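Local coordinates for intradiol ring-cleavage dioxygenase (Streptomyces sp. SirexAA-E, PDB 4ILV), which probably cleaves catechol-type aromatic rings between their two hydroxyl-bearing carbons, using molecular oxygen and a non-haem ferric iron, at residues 65-70 with 129-134; 84-89 with 112-117; 145-150 with 180-185. All coordinates share one frame; numbering follows the deposited sequence.

All three contacts join the two sheets of one beta sandwich through its apolar interior. Contact 1 lies nearest the middle, with its centre 5 Å from that of contact 2 and 7 Å from that of contact 3; contacts 2 and 3 are 11 Å apart. Strand 130-136 ties the group to the iron: it carries His-130 and His-132 in contact 1, and its neighbours in the same sheet supply Phe-86 to contact 2 and Leu-147 to contact 3. The side chains of these two lie about 12 Å and 11 Å from the metal. In the other sheet, strand 64-72 runs between the strands of contacts 2 and 3, and Phe-114 and Phe-182 meet edge to face.

Contact 1: 65-70 with 129-134; sequences LTVSGY and RHIHVK. With FE (Fe (III) ion), chain C.
Ile-131, which alone in 129-134 touches Leu-65 and Val-67, stands in the chain between two ligands of the ferric iron. The strand alternates: Ile-131 points into the sandwich, whereas His-130 and His-132 leave the other face of the sheet for the metal. With CG1 beside the backbone N (chi1 -69°) and the chain then extended, the isoleucine carries its CD1 methyl across the interior. There it meets CD2 of Leu-65 tip to tip, with Ile-131 CD1 and Leu-65 CD2 4.0 Å apart, while CG2 of Val-67 approaches the same Ile-131 CD1 at 4.2 Å. The strands are too far apart for backbone pairing, since the CA atoms of Val-67 and Ile-131 are separated by 10.1 Å. The longer CG1-CD1 arm of the beta-branched isoleucine suits this gap between the sheets, and methyls of Leu-65 and Val-67 meet it from the opposite sheet; Phe-86 packs on Ile-131 as well.

On the metal side, the NE2 atoms bind iron at 2.2 Å for His-130 and 2.3 Å for His-132. These two nitrogens subtend about 86° at the iron, so they occupy adjacent coordination positions; their mutual distance of 3.0 Å reflects the shared metal. The imidazole of His-130 is held from behind, because its ND1 is hydrogen-bonded to Thr-128 O, which fixes the ring's rotation and leaves NE2 for the iron. His-132 stacks on Trp-87. Tyr-95 and Tyr-124 add their phenolic oxygens to the metal site. A His-Ile-His strand thus sends its apolar residue into the core and its imidazoles outward, an arrangement in keeping with the two-histidine, two-tyrosine ferric site of intradiol dioxygenases, built on a beta sandwich.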
loop_
_atom_site.group_PDB
_atom_site.type_symbol
_atom_site.label_atom_id
_atom_site.label_comp_id
_atom_site.label_asym_id
_atom_site.label_seq_id
_atom_site.Cartn_x
_atom_site.Cartn_y
_atom_site.Cartn_z
ATOM N N LEU A 65 -3.162 -10.150 -6.056
ATOM C CA LEU A 65 -3.509 -8.750 -6.097
ATOM C C LEU A 65 -2.298 -7.996 -6.611
ATOM O O LEU A 65 -1.208 -8.126 -6.055
ATOM C CB LEU A 65 -3.858 -8.239 -4.693
ATOM C CG LEU A 65 -4.047 -6.713 -4.560
ATOM C CD1 LEU A 65 -5.273 -6.296 -5.369
ATOM C CD2 LEU A 65 -4.192 -6.307 -3.090
ATOM N N THR A 66 -2.475 -7.239 -7.691
ATOM C CA THR A 66 -1.471 -6.244 -8.084
ATOM C C THR A 66 -2.071 -4.857 -7.863
ATOM O O THR A 66 -3.189 -4.576 -8.298
ATOM C CB THR A 66 -1.031 -6.387 -9.546
ATOM O OG1 THR A 66 -0.291 -7.599 -9.706
ATOM C CG2 THR A 66 -0.127 -5.210 -9.955
ATOM N N VAL A 67 -1.349 -4.017 -7.134
ATOM C CA VAL A 67 -1.751 -2.637 -6.913
ATOM C C VAL A 67 -0.789 -1.730 -7.697
ATOM O O VAL A 67 0.437 -1.879 -7.604
ATOM C CB VAL A 67 -1.713 -2.277 -5.412
ATOM C CG1 VAL A 67 -2.153 -0.819 -5.175
ATOM C CG2 VAL A 67 -2.579 -3.263 -4.602
ATOM N N SER A 68 -1.335 -0.788 -8.461
ATOM C CA SER A 68 -0.480 0.130 -9.219
ATOM C C SER A 68 -1.061 1.551 -9.290
ATOM O O SER A 68 -2.233 1.771 -9.000
ATOM C CB SER A 68 -0.235 -0.407 -10.626
ATOM O OG SER A 68 -1.436 -0.387 -11.382
ATOM N N GLY A 69 -0.218 2.515 -9.659
ATOM C CA GLY A 69 -0.652 3.897 -9.771
ATOM C C GLY A 69 0.533 4.831 -9.933
ATOM O O GLY A 69 1.604 4.416 -10.373
ATOM N N TYR A 70 0.352 6.087 -9.545
ATOM C CA TYR A 70 1.400 7.088 -9.671
ATOM C C TYR A 70 1.531 7.889 -8.388
ATOM O O TYR A 70 0.619 7.909 -7.558
ATOM C CB TYR A 70 1.085 8.050 -10.829
ATOM C CG TYR A 70 0.908 7.372 -12.167
ATOM C CD1 TYR A 70 1.963 7.280 -13.066
ATOM C CD2 TYR A 70 -0.321 6.839 -12.541
ATOM C CE1 TYR A 70 1.802 6.658 -14.298
ATOM C CE2 TYR A 70 -0.494 6.221 -13.779
ATOM C CZ TYR A 70 0.569 6.131 -14.646
ATOM O OH TYR A 70 0.403 5.510 -15.864
ATOM N N ARG A 129 -9.895 -4.541 6.128
ATOM C CA ARG A 129 -8.784 -4.963 5.289
ATOM C C ARG A 129 -7.932 -3.758 4.829
ATOM O O ARG A 129 -8.477 -2.731 4.407
ATOM C CB ARG A 129 -9.342 -5.714 4.085
ATOM C CG ARG A 129 -8.360 -6.675 3.483
ATOM C CD ARG A 129 -8.959 -7.405 2.305
ATOM N NE ARG A 129 -10.271 -7.964 2.609
ATOM C CZ ARG A 129 -10.494 -9.146 3.170
ATOM N NH1 ARG A 129 -9.484 -9.945 3.524
ATOM N NH2 ARG A 129 -11.748 -9.525 3.375
ATOM N N HIS A 130 -6.606 -3.883 4.882
ATOM C CA HIS A 130 -5.731 -2.760 4.524
ATOM C C HIS A 130 -4.314 -3.180 4.161
ATOM O O HIS A 130 -3.839 -4.222 4.575
ATOM C CB HIS A 130 -5.643 -1.761 5.690
ATOM C CG HIS A 130 -5.078 -2.361 6.946
ATOM N ND1 HIS A 130 -5.811 -3.193 7.763
ATOM C CD2 HIS A 130 -3.842 -2.280 7.501
ATOM C CE1 HIS A 130 -5.055 -3.593 8.774
ATOM N NE2 HIS A 130 -3.857 -3.053 8.640
ATOM N N ILE A 131 -3.630 -2.314 3.423
ATOM C CA ILE A 131 -2.204 -2.451 3.170
ATOM C C ILE A 131 -1.510 -1.206 3.716
ATOM O O ILE A 131 -1.948 -0.085 3.445
ATOM C CB ILE A 131 -1.931 -2.550 1.659
ATOM C CG1 ILE A 131 -2.448 -3.881 1.117
ATOM C CG2 ILE A 131 -0.443 -2.407 1.369
ATOM C CD1 ILE A 131 -2.369 -3.968 -0.419
ATOM N N HIS A 132 -0.433 -1.383 4.480
ATOM C CA HIS A 132 0.274 -0.230 5.021
ATOM C C HIS A 132 1.296 0.314 4.027
ATOM O O HIS A 132 1.894 -0.446 3.280
ATOM C CB HIS A 132 1.013 -0.600 6.299
ATOM C CG HIS A 132 0.123 -0.931 7.455
ATOM N ND1 HIS A 132 -0.337 0.025 8.334
ATOM C CD2 HIS A 132 -0.358 -2.119 7.901
ATOM C CE1 HIS A 132 -1.082 -0.557 9.261
ATOM N NE2 HIS A 132 -1.119 -1.853 9.012
ATOM N N VAL A 133 1.513 1.624 4.041
ATOM C CA VAL A 133 2.528 2.220 3.180
ATOM C C VAL A 133 3.145 3.483 3.791
ATOM O O VAL A 133 2.449 4.326 4.380
ATOM C CB VAL A 133 1.975 2.507 1.750
ATOM C CG1 VAL A 133 0.808 3.517 1.796
ATOM C CG2 VAL A 133 3.092 3.011 0.809
ATOM N N LYS A 134 4.464 3.595 3.671
ATOM C CA LYS A 134 5.159 4.848 3.961
ATOM C C LYS A 134 5.705 5.413 2.652
ATOM O O LYS A 134 6.368 4.696 1.908
ATOM C CB LYS A 134 6.313 4.622 4.937
ATOM C CG LYS A 134 5.869 4.392 6.363
ATOM C CD LYS A 134 7.038 4.009 7.234
ATOM C CE LYS A 134 6.591 3.773 8.659
ATOM N NZ LYS A 134 6.367 5.066 9.361
HETATM FE FE FE C . -2.303 -3.454 10.079
#

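Contact 2: 84-89 with 112-117; sequences LDFWQA and GSFTLR
The hydrophobic interior of the beta sandwich is filled here by Leu-84 and Phe-86 from one sheet and Phe-114 and Leu-116 from the other. Strands 84-87 and 113-117 run nearly parallel, at 19°, with their axes 9.8 Å apart, a spacing that side chains rather than backbone bonds must bridge. Every second residue points inward, so Leu-84 faces Phe-114 and Phe-86 faces Leu-116.

Phe-86 and Leu-116 slide past each other in opposite directions. The CD2 methyl of Leu-116 lies over one face of the Phe-86 ring, offset toward its rim, in a CH-pi contact 4.0 Å from the ring centroid. CG of Leu-116 is anti to the backbone N (chi1 180°), which extends the branch across to the ring; its other methyl, CD1, comes within 4.0 Å of Phe-86 CD2. The far end of the phenylalanine reaches a second partner: Phe-86 CZ is 4.0 Å from Phe-114 CE1, and the two side chains cross at about a right angle. Leu-84 likewise crosses Phe-114 and is closer in, with Leu-84 CD1 3.5 Å from Phe-114 CB. Flat rings and forked leucines suit this interior because a ring offers a broad surface on which a methyl can lie. With an alanine at Phe-86, the Leu-116 methyl would probably lose the ring face beneath it and a gap would open beside Phe-114.

Farther along 84-89, Gln-88 is held by polar bonds: its NE2 donates to Ala-89 O at 3.0 Å and also bonds Ile-119 O, and its OE1 pairs with Thr-118 OG1, so both ends of the buried amide have partners. Such meshing of aromatic and leucine side chains between facing sheets is characteristic of a beta-sandwich core, here that of an intradiol dioxygenase domain.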
loop_
_atom_site.group_PDB
_atom_site.type_symbol
_atom_site.label_atom_id
_atom_site.label_comp_id
_atom_site.label_asym_id
_atom_site.label_seq_id
_atom_site.Cartn_x
_atom_site.Cartn_y
_atom_site.Cartn_z
ATOM N N LEU A 84 8.536 4.185 -1.696
ATOM C CA LEU A 84 7.303 3.574 -1.215
ATOM C C LEU A 84 7.619 2.256 -0.493
ATOM O O LEU A 84 8.150 1.338 -1.095
ATOM C CB LEU A 84 6.350 3.307 -2.375
ATOM C CG LEU A 84 5.866 4.573 -3.094
ATOM C CD1 LEU A 84 5.179 4.196 -4.384
ATOM C CD2 LEU A 84 4.905 5.328 -2.185
ATOM N N ASP A 85 7.286 2.185 0.785
ATOM C CA ASP A 85 7.635 1.050 1.627
ATOM C C ASP A 85 6.337 0.415 2.100
ATOM O O ASP A 85 5.633 0.986 2.927
ATOM C CB ASP A 85 8.474 1.552 2.806
ATOM C CG ASP A 85 9.050 0.418 3.676
ATOM O OD1 ASP A 85 9.043 -0.755 3.243
ATOM O OD2 ASP A 85 9.531 0.718 4.795
ATOM N N PHE A 86 6.016 -0.758 1.557
ATOM C CA PHE A 86 4.745 -1.422 1.839
ATOM C C PHE A 86 4.907 -2.533 2.878
ATOM O O PHE A 86 5.925 -3.222 2.905
ATOM C CB PHE A 86 4.186 -2.050 0.559
ATOM C CG PHE A 86 3.706 -1.056 -0.479
ATOM C CD1 PHE A 86 2.426 -0.537 -0.409
ATOM C CD2 PHE A 86 4.511 -0.694 -1.546
ATOM C CE1 PHE A 86 1.960 0.335 -1.372
ATOM C CE2 PHE A 86 4.056 0.183 -2.522
ATOM C CZ PHE A 86 2.784 0.700 -2.435
ATOM N N TRP A 87 3.914 -2.699 3.742
ATOM C CA TRP A 87 3.825 -3.918 4.543
ATOM C C TRP A 87 2.353 -4.270 4.798
ATOM O O TRP A 87 1.479 -3.405 4.682
ATOM C CB TRP A 87 4.659 -3.824 5.836
ATOM C CG TRP A 87 4.114 -2.911 6.889
ATOM C CD1 TRP A 87 3.474 -3.283 8.045
ATOM C CD2 TRP A 87 4.177 -1.480 6.909
ATOM N NE1 TRP A 87 3.124 -2.172 8.768
ATOM C CE2 TRP A 87 3.546 -1.052 8.098
ATOM C CE3 TRP A 87 4.684 -0.518 6.027
ATOM C CZ2 TRP A 87 3.410 0.297 8.431
ATOM C CZ3 TRP A 87 4.548 0.827 6.360
ATOM C CH2 TRP A 87 3.917 1.219 7.552
ATOM N N GLN A 88 2.079 -5.535 5.121
ATOM C CA GLN A 88 0.698 -6.016 5.193
ATOM C C GLN A 88 0.630 -7.395 5.809
ATOM O O GLN A 88 1.644 -8.085 5.909
ATOM C CB GLN A 88 0.098 -6.132 3.792
ATOM C CG GLN A 88 0.756 -7.254 2.961
ATOM C CD GLN A 88 0.035 -7.548 1.667
ATOM O OE1 GLN A 88 0.240 -6.873 0.657
ATOM N NE2 GLN A 88 -0.818 -8.566 1.684
ATOM N N ALA A 89 -0.576 -7.813 6.176
ATOM C CA ALA A 89 -0.776 -9.174 6.671
ATOM C C ALA A 89 -0.825 -10.155 5.512
ATOM O O ALA A 89 -1.111 -9.764 4.373
ATOM C CB ALA A 89 -2.064 -9.257 7.482
ATOM N N GLY A 112 6.960 8.317 -12.603
ATOM C CA GLY A 112 6.298 8.473 -11.316
ATOM C C GLY A 112 5.407 7.304 -10.921
ATOM O O GLY A 112 4.622 7.393 -9.972
ATOM N N SER A 113 5.530 6.191 -11.636
ATOM C CA SER A 113 4.645 5.053 -11.396
ATOM C C SER A 113 5.169 4.117 -10.325
ATOM O O SER A 113 6.360 4.113 -10.044
ATOM C CB SER A 113 4.435 4.247 -12.678
ATOM O OG SER A 113 5.648 3.646 -13.083
ATOM N N PHE A 114 4.272 3.324 -9.739
ATOM C CA PHE A 114 4.677 2.192 -8.891
ATOM C C PHE A 114 3.820 0.968 -9.204
ATOM O O PHE A 114 2.734 1.104 -9.779
ATOM C CB PHE A 114 4.517 2.524 -7.409
ATOM C CG PHE A 114 3.078 2.603 -6.967
ATOM C CD1 PHE A 114 2.456 1.509 -6.369
ATOM C CD2 PHE A 114 2.350 3.773 -7.144
ATOM C CE1 PHE A 114 1.122 1.570 -5.978
ATOM C CE2 PHE A 114 1.010 3.851 -6.746
ATOM C CZ PHE A 114 0.400 2.749 -6.154
ATOM N N THR A 115 4.319 -0.209 -8.818
ATOM C CA THR A 115 3.561 -1.449 -8.897
ATOM C C THR A 115 3.893 -2.340 -7.717
ATOM O O THR A 115 5.054 -2.448 -7.324
ATOM C CB THR A 115 3.887 -2.252 -10.160
ATOM O OG1 THR A 115 4.057 -1.364 -11.265
ATOM C CG2 THR A 115 2.762 -3.207 -10.455
ATOM N N LEU A 116 2.873 -2.992 -7.174
ATOM C CA LEU A 116 3.067 -3.914 -6.056
ATOM C C LEU A 116 2.334 -5.202 -6.348
ATOM O O LEU A 116 1.110 -5.204 -6.459
ATOM C CB LEU A 116 2.513 -3.329 -4.768
ATOM C CG LEU A 116 2.680 -4.250 -3.547
ATOM C CD1 LEU A 116 4.128 -4.312 -3.130
ATOM C CD2 LEU A 116 1.830 -3.749 -2.411
ATOM N N ARG A 117 3.078 -6.293 -6.505
ATOM C CA ARG A 117 2.445 -7.593 -6.700
ATOM C C ARG A 117 2.373 -8.318 -5.366
ATOM O O ARG A 117 3.404 -8.559 -4.733
ATOM C CB ARG A 117 3.215 -8.444 -7.698
ATOM C CG ARG A 117 2.502 -9.760 -7.987
ATOM C CD ARG A 117 3.398 -10.733 -8.729
ATOM N NE ARG A 117 2.808 -12.070 -8.800
ATOM C CZ ARG A 117 3.498 -13.165 -9.105
ATOM N NH1 ARG A 117 4.799 -13.073 -9.357
ATOM N NH2 ARG A 117 2.895 -14.350 -9.148
#

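Contact 3: 145-150 with 180-185; sequences TQLYFP and FDFVLD
Leu-147 presses a methyl onto the ring of Phe-180, joining an edge strand of one sheet of the beta sandwich to strand 175-183 of the other. This CH-pi contact is nearly square-on: Leu-147 CD2 sits 3.6 Å from the Phe-180 centroid, 14° off the ring normal. Leu-147 CG lies beside the backbone N (chi1 -52°), which turns the fork of methyls across the gap, and a leucine suits the site because one branch can settle on the ring's centre. Phe-180 swings its ring out to meet it with CG anti to the backbone N (chi1 -174°).

Aromatic packing continues within 180-185. CE2 of Phe-180 lies 3.8 Å above the plane of the Phe-182 ring, over its centre, so an edge of Phe-180 is turned to the face of Phe-182, while Leu-147 takes a face of Phe-180. Phe-182 also meets Phe-114 edge to face, which extends this aromatic cluster into strand 113-119.

Looser apolar contacts complete the join. Leu-147 CD2 is 4.4 Å from Phe-182 CZ as well, letting one methyl serve both rings. Thr-145 suits a buried place between unlike neighbours: its hydroxyl OG1 is hydrogen-bonded to Pro-37 O, while its methyl CG2 lies at the edge of the Phe-182 ring, 4.4 Å from Phe-182 CE2.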
loop_
_atom_site.group_PDB
_atom_site.type_symbol
_atom_site.label_atom_id
_atom_site.label_comp_id
_atom_site.label_asym_id
_atom_site.label_seq_id
_atom_site.Cartn_x
_atom_site.Cartn_y
_atom_site.Cartn_z
ATOM N N THR A 145 0.744 6.020 5.965
ATOM C CA THR A 145 -0.678 5.910 5.662
ATOM C C THR A 145 -1.101 4.481 5.361
ATOM O O THR A 145 -0.311 3.549 5.493
ATOM C CB THR A 145 -1.076 6.890 4.508
ATOM O OG1 THR A 145 -2.494 6.943 4.374
ATOM C CG2 THR A 145 -0.458 6.479 3.180
ATOM N N GLN A 146 -2.358 4.304 4.972
ATOM C CA GLN A 146 -2.871 2.981 4.643
ATOM C C GLN A 146 -3.757 3.009 3.401
ATOM O O GLN A 146 -4.314 4.052 3.051
ATOM C CB GLN A 146 -3.691 2.438 5.814
ATOM C CG GLN A 146 -2.926 2.369 7.107
ATOM C CD GLN A 146 -3.762 1.835 8.248
ATOM O OE1 GLN A 146 -4.705 1.064 8.039
ATOM N NE2 GLN A 146 -3.417 2.235 9.468
ATOM N N LEU A 147 -3.904 1.859 2.750
ATOM C CA LEU A 147 -4.836 1.738 1.634
ATOM C C LEU A 147 -5.968 0.778 1.970
ATOM O O LEU A 147 -5.732 -0.282 2.557
ATOM C CB LEU A 147 -4.107 1.255 0.382
ATOM C CG LEU A 147 -2.859 2.057 -0.001
ATOM C CD1 LEU A 147 -2.220 1.468 -1.251
ATOM C CD2 LEU A 147 -3.166 3.550 -0.191
ATOM N N TYR A 148 -7.190 1.138 1.582
ATOM C CA TYR A 148 -8.369 0.324 1.890
ATOM C C TYR A 148 -9.007 -0.250 0.636
ATOM O O TYR A 148 -8.688 0.167 -0.479
ATOM C CB TYR A 148 -9.406 1.123 2.686
ATOM C CG TYR A 148 -8.901 1.550 4.046
ATOM C CD1 TYR A 148 -8.834 0.645 5.092
ATOM C CD2 TYR A 148 -8.485 2.854 4.280
ATOM C CE1 TYR A 148 -8.374 1.019 6.338
ATOM C CE2 TYR A 148 -8.017 3.240 5.527
ATOM C CZ TYR A 148 -7.962 2.305 6.551
ATOM O OH TYR A 148 -7.506 2.656 7.799
ATOM N N PHE A 149 -9.913 -1.205 0.845
ATOM C CA PHE A 149 -10.561 -1.961 -0.216
ATOM C C PHE A 149 -12.027 -1.605 -0.305
ATOM O O PHE A 149 -12.689 -1.466 0.723
ATOM C CB PHE A 149 -10.431 -3.474 0.066
ATOM C CG PHE A 149 -9.028 -3.975 -0.062
ATOM C CD1 PHE A 149 -8.639 -4.707 -1.169
ATOM C CD2 PHE A 149 -8.082 -3.675 0.904
ATOM C CE1 PHE A 149 -7.328 -5.147 -1.306
ATOM C CE2 PHE A 149 -6.770 -4.120 0.784
ATOM C CZ PHE A 149 -6.394 -4.856 -0.329
ATOM N N PRO A 150 -12.550 -1.483 -1.539
ATOM C CA PRO A 150 -13.952 -1.120 -1.738
ATOM C C PRO A 150 -14.877 -2.261 -1.349
ATOM O O PRO A 150 -14.575 -3.421 -1.622
ATOM C CB PRO A 150 -14.035 -0.872 -3.251
ATOM C CG PRO A 150 -12.980 -1.755 -3.827
ATOM C CD PRO A 150 -11.854 -1.718 -2.817
ATOM N N PHE A 180 -4.510 3.085 -7.297
ATOM C CA PHE A 180 -4.444 4.163 -6.318
ATOM C C PHE A 180 -3.334 5.134 -6.674
ATOM O O PHE A 180 -2.220 4.718 -6.979
ATOM C CB PHE A 180 -4.220 3.623 -4.893
ATOM C CG PHE A 180 -4.294 4.697 -3.824
ATOM C CD1 PHE A 180 -5.517 5.068 -3.275
ATOM C CD2 PHE A 180 -3.140 5.342 -3.384
ATOM C CE1 PHE A 180 -5.586 6.063 -2.303
ATOM C CE2 PHE A 180 -3.197 6.333 -2.404
ATOM C CZ PHE A 180 -4.419 6.699 -1.868
ATOM N N ASP A 181 -3.644 6.429 -6.648
ATOM C CA ASP A 181 -2.641 7.459 -6.855
ATOM C C ASP A 181 -2.352 8.230 -5.569
ATOM O O ASP A 181 -3.276 8.637 -4.858
ATOM C CB ASP A 181 -3.101 8.443 -7.954
ATOM C CG ASP A 181 -3.083 7.820 -9.348
ATOM O OD1 ASP A 181 -2.421 6.769 -9.546
ATOM O OD2 ASP A 181 -3.736 8.377 -10.260
ATOM N N PHE A 182 -1.072 8.466 -5.291
ATOM C CA PHE A 182 -0.685 9.290 -4.150
ATOM C C PHE A 182 -0.527 10.736 -4.612
ATOM O O PHE A 182 -0.084 10.995 -5.735
ATOM C CB PHE A 182 0.652 8.840 -3.556
ATOM C CG PHE A 182 0.640 7.438 -2.993
ATOM C CD1 PHE A 182 0.757 6.337 -3.825
ATOM C CD2 PHE A 182 0.550 7.231 -1.625
ATOM C CE1 PHE A 182 0.768 5.045 -3.298
ATOM C CE2 PHE A 182 0.561 5.937 -1.092
ATOM C CZ PHE A 182 0.664 4.851 -1.930
ATOM N N VAL A 183 -0.891 11.672 -3.742
ATOM C CA VAL A 183 -0.563 13.079 -3.951
ATOM C C VAL A 183 0.169 13.550 -2.697
ATOM O O VAL A 183 -0.393 13.533 -1.604
ATOM C CB VAL A 183 -1.819 13.914 -4.180
ATOM C CG1 VAL A 183 -1.454 15.395 -4.341
ATOM C CG2 VAL A 183 -2.535 13.424 -5.413
ATOM N N LEU A 184 1.440 13.906 -2.853
ATOM C CA LEU A 184 2.263 14.346 -1.741
ATOM C C LEU A 184 2.437 15.861 -1.759
ATOM O O LEU A 184 2.459 16.481 -2.825
ATOM C CB LEU A 184 3.645 13.704 -1.820
ATOM C CG LEU A 184 3.689 12.185 -1.916
ATOM C CD1 LEU A 184 5.139 11.720 -1.977
ATOM C CD2 LEU A 184 2.960 11.566 -0.747
ATOM N N ASP A 185 2.602 16.437 -0.575
ATOM C CA ASP A 185 2.790 17.874 -0.419
ATOM C C ASP A 185 4.211 18.289 -0.830
ATOM O O ASP A 185 5.062 18.581 0.014
ATOM C CB ASP A 185 2.491 18.279 1.026
ATOM C CG ASP A 185 2.386 19.776 1.206
ATOM O OD1 ASP A 185 2.608 20.252 2.342
ATOM O OD2 ASP A 185 2.070 20.471 0.214
#